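Local coordinates for PbSGBP-B lipoprotein (Prevotella bryantii B14, PDB 6D2Y) that probably binds polysaccharides at the cell surface as a lipoprotein of a polysaccharide utilization locus, and carries a bound magnesium ion, at residues A[130-144]-A[205-218]. Numbering follows the deposited sequence.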
ATOM      1  N   ILE A 130     -13.574   4.860  18.436  1.00 50.24           N
ATOM      2  CA  ILE A 130     -12.234   4.920  17.868  1.00 49.02           C
ATOM      3  C   ILE A 130     -12.293   4.371  16.450  1.00 56.82           C
ATOM      4  O   ILE A 130     -13.092   3.480  16.142  1.00 54.50           O
ATOM      5  CB  ILE A 130     -11.217   4.137  18.727  1.00 51.44           C
ATOM      6  CG1 ILE A 130     -11.257   4.622  20.177  1.00 50.42           C
ATOM      7  CG2 ILE A 130      -9.806   4.273  18.169  1.00 50.33           C
ATOM      8  CD1 ILE A 130     -10.588   5.961  20.395  1.00 59.32           C
ATOM      9  N   SER A 131     -11.448   4.921  15.581  1.00 62.40           N
ATOM     10  CA  SER A 131     -11.416   4.493  14.190  1.00 64.42           C
ATOM     11  C   SER A 131     -11.105   3.004  14.083  1.00 56.76           C
ATOM     12  O   SER A 131     -10.327   2.455  14.868  1.00 50.41           O
ATOM     13  CB  SER A 131     -10.376   5.304  13.415  1.00 70.64           C
ATOM     14  OG  SER A 131     -10.346   4.923  12.052  1.00 76.22           O
ATOM     15  N   ALA A 132     -11.736   2.353  13.107  1.00 54.93           N
ATOM     16  CA  ALA A 132     -11.456   0.961  12.807  1.00 54.92           C
ATOM     17  C   ALA A 132     -10.027   0.816  12.285  1.00 48.11           C
ATOM     18  O   ALA A 132      -9.410   1.797  11.866  1.00 56.13           O
ATOM     19  CB  ALA A 132     -12.458   0.437  11.780  1.00 57.75           C
ATOM     20  N   PRO A 133      -9.471  -0.397  12.312  1.00 46.64           N
ATOM     21  CA  PRO A 133      -8.101  -0.576  11.817  1.00 50.48           C
ATOM     22  C   PRO A 133      -7.998  -0.243  10.338  1.00 62.82           C
ATOM     23  O   PRO A 133      -8.913  -0.502   9.556  1.00 63.28           O
ATOM     24  CB  PRO A 133      -7.817  -2.060  12.077  1.00 50.48           C
ATOM     25  CG  PRO A 133      -8.779  -2.458  13.133  1.00 50.54           C
ATOM     26  CD  PRO A 133     -10.010  -1.645  12.884  1.00 50.26           C
ATOM     27  N   SER A 134      -6.871   0.353   9.960  1.00 63.76           N
ATOM     28  CA  SER A 134      -6.543   0.610   8.568  1.00 57.77           C
ATOM     29  C   SER A 134      -5.378  -0.285   8.179  1.00 55.50           C
ATOM     30  O   SER A 134      -4.361  -0.322   8.880  1.00 59.50           O
ATOM     31  CB  SER A 134      -6.187   2.082   8.342  1.00 66.20           C
ATOM     32  OG  SER A 134      -4.817   2.322   8.606  1.00 75.57           O
ATOM     33  N   VAL A 135      -5.532  -1.015   7.081  1.00 58.99           N
ATOM     34  CA  VAL A 135      -4.519  -1.948   6.602  1.00 58.62           C
ATOM     35  C   VAL A 135      -3.971  -1.409   5.291  1.00 58.90           C
ATOM     36  O   VAL A 135      -4.733  -1.144   4.354  1.00 59.41           O
ATOM     37  CB  VAL A 135      -5.091  -3.361   6.422  1.00 54.90           C
ATOM     38  CG1 VAL A 135      -3.984  -4.329   6.048  1.00 52.82           C
ATOM     39  CG2 VAL A 135      -5.797  -3.807   7.690  1.00 55.10           C
ATOM     40  N   VAL A 136      -2.654  -1.248   5.220  1.00 59.41           N
ATOM     41  CA  VAL A 136      -2.042  -0.666   4.034  1.00 61.92           C
ATOM     42  C   VAL A 136      -1.158  -1.682   3.324  1.00 62.48           C
ATOM     43  O   VAL A 136      -1.379  -1.985   2.143  1.00 68.43           O
ATOM     44  CB  VAL A 136      -1.259   0.612   4.390  1.00 61.61           C
ATOM     45  CG1 VAL A 136      -0.534   1.137   3.164  1.00 63.68           C
ATOM     46  CG2 VAL A 136      -2.201   1.670   4.945  1.00 59.17           C
ATOM     47  N   SER A 137      -0.161  -2.221   4.022  1.00 56.70           N
ATOM     48  CA  SER A 137       0.840  -3.038   3.353  1.00 49.19           C
ATOM     49  C   SER A 137       1.197  -4.260   4.183  1.00 56.36           C
ATOM     50  O   SER A 137       1.049  -4.267   5.409  1.00 55.14           O
ATOM     51  CB  SER A 137       2.114  -2.234   3.064  1.00 45.41           C
ATOM     52  OG  SER A 137       2.677  -1.734   4.263  1.00 51.05           O
HETATM   53  N   MSE A 138       1.679  -5.291   3.497  1.00 54.46           N
HETATM   54  CA  MSE A 138       2.221  -6.466   4.151  1.00 47.95           C
HETATM   55  C   MSE A 138       3.681  -6.541   3.716  1.00 51.84           C
HETATM   56  O   MSE A 138       4.000  -6.211   2.572  1.00 54.98           O
HETATM   57  CB  MSE A 138       1.448  -7.728   3.755  1.00 50.79           C
HETATM   58  CG  MSE A 138       1.506  -8.839   4.777  1.00 54.41           C
HETATM   59 SE   MSE A 138       1.262 -10.606   4.009  0.58 57.37          SE
HETATM   60  CE  MSE A 138      -0.562 -10.957   4.462  1.00 50.78           C
ATOM     61  N   SER A 139       4.568  -6.950   4.626  1.00 51.83           N
ATOM     62  CA  SER A 139       5.999  -6.928   4.330  1.00 51.82           C
ATOM     63  C   SER A 139       6.325  -7.797   3.121  1.00 50.96           C
ATOM     64  O   SER A 139       7.009  -7.360   2.190  1.00 49.46           O
ATOM     65  CB  SER A 139       6.794  -7.389   5.549  1.00 49.09           C
ATOM     66  OG  SER A 139       6.476  -8.727   5.887  1.00 51.12           O
ATOM     67  N   ASN A 140       5.845  -9.039   3.123  1.00 51.49           N
ATOM     68  CA  ASN A 140       6.019  -9.943   1.987  1.00 48.31           C
ATOM     69  C   ASN A 140       4.714 -10.716   1.849  1.00 46.64           C
ATOM     70  O   ASN A 140       4.450 -11.638   2.624  1.00 51.20           O
ATOM     71  CB  ASN A 140       7.197 -10.885   2.201  1.00 52.62           C
ATOM     72  CG  ASN A 140       7.386 -11.872   1.053  1.00 51.95           C
ATOM     73  OD1 ASN A 140       6.628 -11.882   0.084  1.00 47.98           O
ATOM     74  ND2 ASN A 140       8.417 -12.703   1.160  1.00 47.04           N
ATOM     75  N   GLU A 141       3.906 -10.345   0.862  1.00 44.76           N
ATOM     76  CA  GLU A 141       2.675 -11.081   0.618  1.00 45.24           C
ATOM     77  C   GLU A 141       2.938 -12.524   0.201  1.00 45.51           C
ATOM     78  O   GLU A 141       2.009 -13.340   0.232  1.00 49.92           O
ATOM     79  CB  GLU A 141       1.848 -10.367  -0.448  1.00 36.49           C
ATOM     80  CG  GLU A 141       1.514  -8.945  -0.047  1.00 45.16           C
ATOM     81  CD  GLU A 141       0.720  -8.201  -1.099  1.00 48.12           C
ATOM     82  OE1 GLU A 141       0.333  -8.825  -2.110  1.00 51.37           O
ATOM     83  OE2 GLU A 141       0.488  -6.990  -0.916  1.00 50.87           O
ATOM     84  N   TRP A 142       4.174 -12.856  -0.198  1.00 45.99           N
ATOM     85  CA  TRP A 142       4.559 -14.220  -0.547  1.00 46.48           C
ATOM     86  C   TRP A 142       5.539 -14.819   0.460  1.00 49.06           C
ATOM     87  O   TRP A 142       6.442 -15.573   0.093  1.00 51.46           O
ATOM     88  CB  TRP A 142       5.126 -14.250  -1.964  1.00 44.62           C
ATOM     89  CG  TRP A 142       4.058 -14.192  -3.034  1.00 54.20           C
ATOM     90  CD1 TRP A 142       3.095 -13.237  -3.181  1.00 52.89           C
ATOM     91  CD2 TRP A 142       3.848 -15.136  -4.093  1.00 52.98           C
ATOM     92  NE1 TRP A 142       2.306 -13.519  -4.271  1.00 49.11           N
ATOM     93  CE2 TRP A 142       2.747 -14.681  -4.847  1.00 48.35           C
ATOM     94  CE3 TRP A 142       4.487 -16.317  -4.479  1.00 46.22           C
ATOM     95  CZ2 TRP A 142       2.274 -15.366  -5.961  1.00 41.63           C
ATOM     96  CZ3 TRP A 142       4.017 -16.993  -5.577  1.00 44.91           C
ATOM     97  CH2 TRP A 142       2.922 -16.518  -6.309  1.00 44.20           C
ATOM     98  N   ALA A 143       5.329 -14.533   1.739  1.00 49.73           N
ATOM     99  CA  ALA A 143       6.229 -15.021   2.772  1.00 47.80           C
ATOM    100  C   ALA A 143       6.025 -16.509   3.004  1.00 50.84           C
ATOM    101  O   ALA A 143       4.894 -16.989   3.110  1.00 57.14           O
ATOM    102  CB  ALA A 143       6.011 -14.257   4.075  1.00 46.00           C
ATOM    103  N   LYS A 144       7.134 -17.237   3.088  1.00 53.80           N
ATOM    104  CA  LYS A 144       7.092 -18.666   3.347  1.00 56.41           C
ATOM    105  C   LYS A 144       6.885 -18.939   4.836  1.00 55.10           C
ATOM    106  O   LYS A 144       7.028 -18.057   5.687  1.00 52.47           O
ATOM    107  CB  LYS A 144       8.374 -19.336   2.859  1.00 64.33           C
ATOM    108  CG  LYS A 144       8.933 -18.749   1.576  1.00 74.65           C
ATOM    109  CD  LYS A 144      10.141 -19.529   1.084  1.00 77.80           C
ATOM    110  CE  LYS A 144      10.259 -19.451  -0.426  1.00 70.58           C
ATOM    111  NZ  LYS A 144       8.921 -19.460  -1.078  1.00 73.53           N
ATOM    112  N   ASP A 205     -10.716  -5.793  15.536  1.00 61.47           N
ATOM    113  CA  ASP A 205     -10.508  -5.496  16.948  1.00 60.04           C
ATOM    114  C   ASP A 205     -11.828  -4.983  17.519  1.00 57.47           C
ATOM    115  O   ASP A 205     -12.895  -5.203  16.935  1.00 60.76           O
ATOM    116  CB  ASP A 205      -9.334  -4.514  17.133  1.00 56.48           C
ATOM    117  CG  ASP A 205      -9.575  -3.165  16.476  1.00 54.59           C
ATOM    118  OD1 ASP A 205     -10.668  -2.941  15.916  1.00 58.93           O
ATOM    119  OD2 ASP A 205      -8.656  -2.318  16.524  1.00 50.44           O
ATOM    120  N   LYS A 206     -11.756  -4.288  18.657  1.00 51.89           N
ATOM    121  CA  LYS A 206     -12.967  -3.820  19.325  1.00 50.71           C
ATOM    122  C   LYS A 206     -13.746  -2.831  18.470  1.00 54.20           C
ATOM    123  O   LYS A 206     -14.975  -2.759  18.572  1.00 59.68           O
ATOM    124  CB  LYS A 206     -12.608  -3.185  20.669  1.00 52.70           C
ATOM    125  CG  LYS A 206     -13.794  -2.957  21.591  1.00 54.89           C
ATOM    126  CD  LYS A 206     -13.418  -2.081  22.776  1.00 51.60           C
ATOM    127  CE  LYS A 206     -14.603  -1.879  23.702  1.00 48.53           C
ATOM    128  NZ  LYS A 206     -15.305  -0.602  23.402  1.00 53.71           N
ATOM    129  N   TYR A 207     -13.062  -2.076  17.616  1.00 48.76           N
ATOM    130  CA  TYR A 207     -13.666  -0.952  16.918  1.00 53.29           C
ATOM    131  C   TYR A 207     -14.085  -1.272  15.489  1.00 58.40           C
ATOM    132  O   TYR A 207     -14.559  -0.375  14.786  1.00 66.84           O
ATOM    133  CB  TYR A 207     -12.702   0.238  16.932  1.00 46.87           C
ATOM    134  CG  TYR A 207     -12.222   0.580  18.327  1.00 48.74           C
ATOM    135  CD1 TYR A 207     -13.112   1.032  19.294  1.00 46.24           C
ATOM    136  CD2 TYR A 207     -10.886   0.438  18.683  1.00 48.80           C
ATOM    137  CE1 TYR A 207     -12.687   1.340  20.571  1.00 44.85           C
ATOM    138  CE2 TYR A 207     -10.450   0.744  19.962  1.00 47.63           C
ATOM    139  CZ  TYR A 207     -11.356   1.195  20.900  1.00 49.96           C
ATOM    140  OH  TYR A 207     -10.935   1.505  22.174  1.00 52.50           O
ATOM    141  N   GLY A 208     -13.937  -2.518  15.043  1.00 54.30           N
ATOM    142  CA  GLY A 208     -14.437  -2.894  13.734  1.00 60.50           C
ATOM    143  C   GLY A 208     -13.555  -3.839  12.943  1.00 60.85           C
ATOM    144  O   GLY A 208     -12.464  -4.212  13.388  1.00 62.94           O
ATOM    145  N   SER A 209     -14.028  -4.232  11.761  1.00 62.53           N
ATOM    146  CA  SER A 209     -13.312  -5.125  10.860  1.00 61.94           C
ATOM    147  C   SER A 209     -13.044  -4.407   9.546  1.00 67.70           C
ATOM    148  O   SER A 209     -13.903  -3.676   9.042  1.00 68.09           O
ATOM    149  CB  SER A 209     -14.113  -6.403  10.590  1.00 65.97           C
ATOM    150  OG  SER A 209     -13.973  -7.335  11.645  1.00 76.62           O
ATOM    151  N   THR A 210     -11.854  -4.621   8.991  1.00 63.51           N
ATOM    152  CA  THR A 210     -11.477  -4.009   7.723  1.00 68.60           C
ATOM    153  C   THR A 210     -10.677  -5.005   6.898  1.00 64.57           C
ATOM    154  O   THR A 210      -9.755  -5.644   7.414  1.00 54.61           O
ATOM    155  CB  THR A 210     -10.668  -2.725   7.941  1.00 74.71           C
ATOM    156  OG1 THR A 210      -9.713  -2.929   8.989  1.00 76.25           O
ATOM    157  CG2 THR A 210     -11.590  -1.567   8.313  1.00 75.24           C
ATOM    158  N   ASN A 211     -11.035  -5.131   5.622  1.00 66.06           N
ATOM    159  CA  ASN A 211     -10.364  -6.063   4.728  1.00 65.28           C
ATOM    160  C   ASN A 211      -9.002  -5.525   4.310  1.00 61.35           C
ATOM    161  O   ASN A 211      -8.848  -4.335   4.023  1.00 60.49           O
ATOM    162  CB  ASN A 211     -11.216  -6.325   3.485  1.00 65.01           C
ATOM    163  CG  ASN A 211     -12.222  -7.440   3.690  1.00 72.54           C
ATOM    164  OD1 ASN A 211     -12.954  -7.461   4.680  1.00 76.07           O
ATOM    165  ND2 ASN A 211     -12.262  -8.379   2.751  1.00 76.69           N
ATOM    166  N   ALA A 212      -8.016  -6.414   4.273  1.00 57.83           N
ATOM    167  CA  ALA A 212      -6.690  -6.047   3.810  1.00 51.91           C
ATOM    168  C   ALA A 212      -6.669  -5.951   2.285  1.00 56.23           C
ATOM    169  O   ALA A 212      -7.357  -6.711   1.599  1.00 60.55           O
ATOM    170  CB  ALA A 212      -5.662  -7.071   4.275  1.00 50.69           C
ATOM    171  N   PRO A 213      -5.884  -5.024   1.730  1.00 55.87           N
ATOM    172  CA  PRO A 213      -5.808  -4.906   0.267  1.00 55.84           C
ATOM    173  C   PRO A 213      -4.840  -5.899  -0.352  1.00 55.65           C
ATOM    174  O   PRO A 213      -4.143  -5.572  -1.317  1.00 62.61           O
ATOM    175  CB  PRO A 213      -5.334  -3.464   0.064  1.00 52.81           C
ATOM    176  CG  PRO A 213      -4.492  -3.195   1.266  1.00 48.87           C
ATOM    177  CD  PRO A 213      -5.130  -3.954   2.409  1.00 55.97           C
ATOM    178  N   PHE A 214      -4.782  -7.110   0.195  1.00 53.26           N
ATOM    179  CA  PHE A 214      -3.883  -8.129  -0.323  1.00 50.01           C
ATOM    180  C   PHE A 214      -4.347  -9.491   0.164  1.00 55.52           C
ATOM    181  O   PHE A 214      -5.123  -9.603   1.116  1.00 56.40           O
ATOM    182  CB  PHE A 214      -2.432  -7.872   0.099  1.00 49.37           C
ATOM    183  CG  PHE A 214      -2.275  -7.464   1.541  1.00 56.38           C
ATOM    184  CD1 PHE A 214      -2.469  -8.379   2.565  1.00 54.40           C
ATOM    185  CD2 PHE A 214      -1.930  -6.163   1.872  1.00 59.97           C
ATOM    186  CE1 PHE A 214      -2.325  -8.002   3.888  1.00 49.32           C
ATOM    187  CE2 PHE A 214      -1.785  -5.782   3.192  1.00 54.02           C
ATOM    188  CZ  PHE A 214      -1.982  -6.703   4.201  1.00 50.45           C
ATOM    189  N   GLN A 215      -3.852 -10.528  -0.505  1.00 55.28           N
ATOM    190  CA  GLN A 215      -4.111 -11.906  -0.125  1.00 52.51           C
ATOM    191  C   GLN A 215      -2.782 -12.627   0.044  1.00 50.29           C
ATOM    192  O   GLN A 215      -1.744 -12.184  -0.454  1.00 52.39           O
ATOM    193  CB  GLN A 215      -4.982 -12.628  -1.166  1.00 54.12           C
ATOM    194  CG  GLN A 215      -6.366 -12.026  -1.345  1.00 58.57           C
ATOM    195  CD  GLN A 215      -7.196 -12.763  -2.379  1.00 61.70           C
ATOM    196  OE1 GLN A 215      -6.660 -13.440  -3.257  1.00 66.99           O
ATOM    197  NE2 GLN A 215      -8.513 -12.639  -2.276  1.00 64.11           N
ATOM    198  N   TYR A 216      -2.822 -13.746   0.760  1.00 50.49           N
ATOM    199  CA  TYR A 216      -1.624 -14.555   0.944  1.00 53.25           C
ATOM    200  C   TYR A 216      -1.304 -15.304  -0.346  1.00 51.82           C
ATOM    201  O   TYR A 216      -2.186 -15.942  -0.925  1.00 52.00           O
ATOM    202  CB  TYR A 216      -1.834 -15.545   2.087  1.00 54.94           C
ATOM    203  CG  TYR A 216      -0.606 -16.355   2.407  1.00 50.68           C
ATOM    204  CD1 TYR A 216       0.641 -15.750   2.487  1.00 45.71           C
ATOM    205  CD2 TYR A 216      -0.685 -17.727   2.597  1.00 58.69           C
ATOM    206  CE1 TYR A 216       1.772 -16.484   2.775  1.00 51.08           C
ATOM    207  CE2 TYR A 216       0.444 -18.472   2.881  1.00 59.87           C
ATOM    208  CZ  TYR A 216       1.670 -17.844   2.966  1.00 59.02           C
ATOM    209  OH  TYR A 216       2.802 -18.574   3.249  1.00 65.25           O
HETATM  210  N   MSE A 217      -0.044 -15.246  -0.789  1.00 51.42           N
HETATM  211  CA  MSE A 217       0.359 -15.788  -2.098  1.00 54.37           C
HETATM  212  C   MSE A 217      -0.461 -15.150  -3.211  1.00 51.73           C
HETATM  213  O   MSE A 217      -0.887 -15.845  -4.124  1.00 53.05           O
HETATM  214  CB  MSE A 217       0.173 -17.310  -2.178  1.00 60.44           C
HETATM  215  CG  MSE A 217       0.954 -18.171  -1.163  1.00 74.45           C
HETATM  216 SE   MSE A 217       2.901 -18.387  -1.317  0.77 80.29          SE
HETATM  217  CE  MSE A 217       3.665 -17.553   0.267  1.00 79.76           C
ATOM    218  N   ASP A 218      -0.677 -13.838  -3.133  1.00 48.53           N
ATOM    219  CA  ASP A 218      -1.603 -13.166  -4.039  1.00 46.91           C
ATOM    220  C   ASP A 218      -1.176 -13.333  -5.493  1.00 47.44           C
ATOM    221  O   ASP A 218      -0.033 -13.038  -5.855  1.00 43.67           O
ATOM    222  CB  ASP A 218      -1.688 -11.683  -3.681  1.00 48.63           C
ATOM    223  CG  ASP A 218      -3.026 -11.071  -4.030  1.00 54.87           C
ATOM    224  OD1 ASP A 218      -3.759 -11.658  -4.854  1.00 54.61           O
ATOM    225  OD2 ASP A 218      -3.343 -10.000  -3.472  1.00 53.97           O
TER
HETATM  226  O   HOH W   1      -1.535  -8.322  -3.933  1.00 48.24           O
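Tyr-216 OH donates to Ala-143 O at 2.6 Å, nearly in line with the carbonyl, the oxygen lying in the plane of the phenol ring, at its edge. Two further bonds tie the 140-143 turn to the chain leaving strand 208-215: N of Met-217, a selenomethionine, reaches Glu-141 O, and the indole NE1 of Trp-142 gives its hydrogen, in the ring plane, to Asp-218 O at 2.9 Å. Met-217 CA lies over the face of the five-membered ring, while SE approaches the six-membered ring obliquely, a Met-aromatic contact. The side chains of Glu-141 and Asp-218 lie side by side, their carboxylates turned 33° apart, and one water donates to OE1 of the former and OD2 of the latter; Arg-455 and Lys-314 pair with Glu-141, Arg-220 with Asp-218, probably offsetting the repulsion. Farther along, Thr-210 OG1 donates to Pro-133 O at 2.6 Å, from above the carbonyl plane. Apolar packing fills the middle. A chi1 of 43° sets Phe-214 CG between backbone N and carbonyl carbon, and the ring lies between Met-138 CB and Ala-212 CB; Val-135 CG1 meets its CZ at 3.6 Å. At the far end Ile-130 CB stands over the centre of the Tyr-207 ring, 3.4 Å away. Strands 134-138 and 208-212, edge strands of the two sheets of this Ig-like IPT/TIG sandwich, run 17° from parallel without mutual backbone hydrogen bonds, so side chains join them, whereas the polar end lies beside the magnesium site, Trp-142 about 6 Å from the ion.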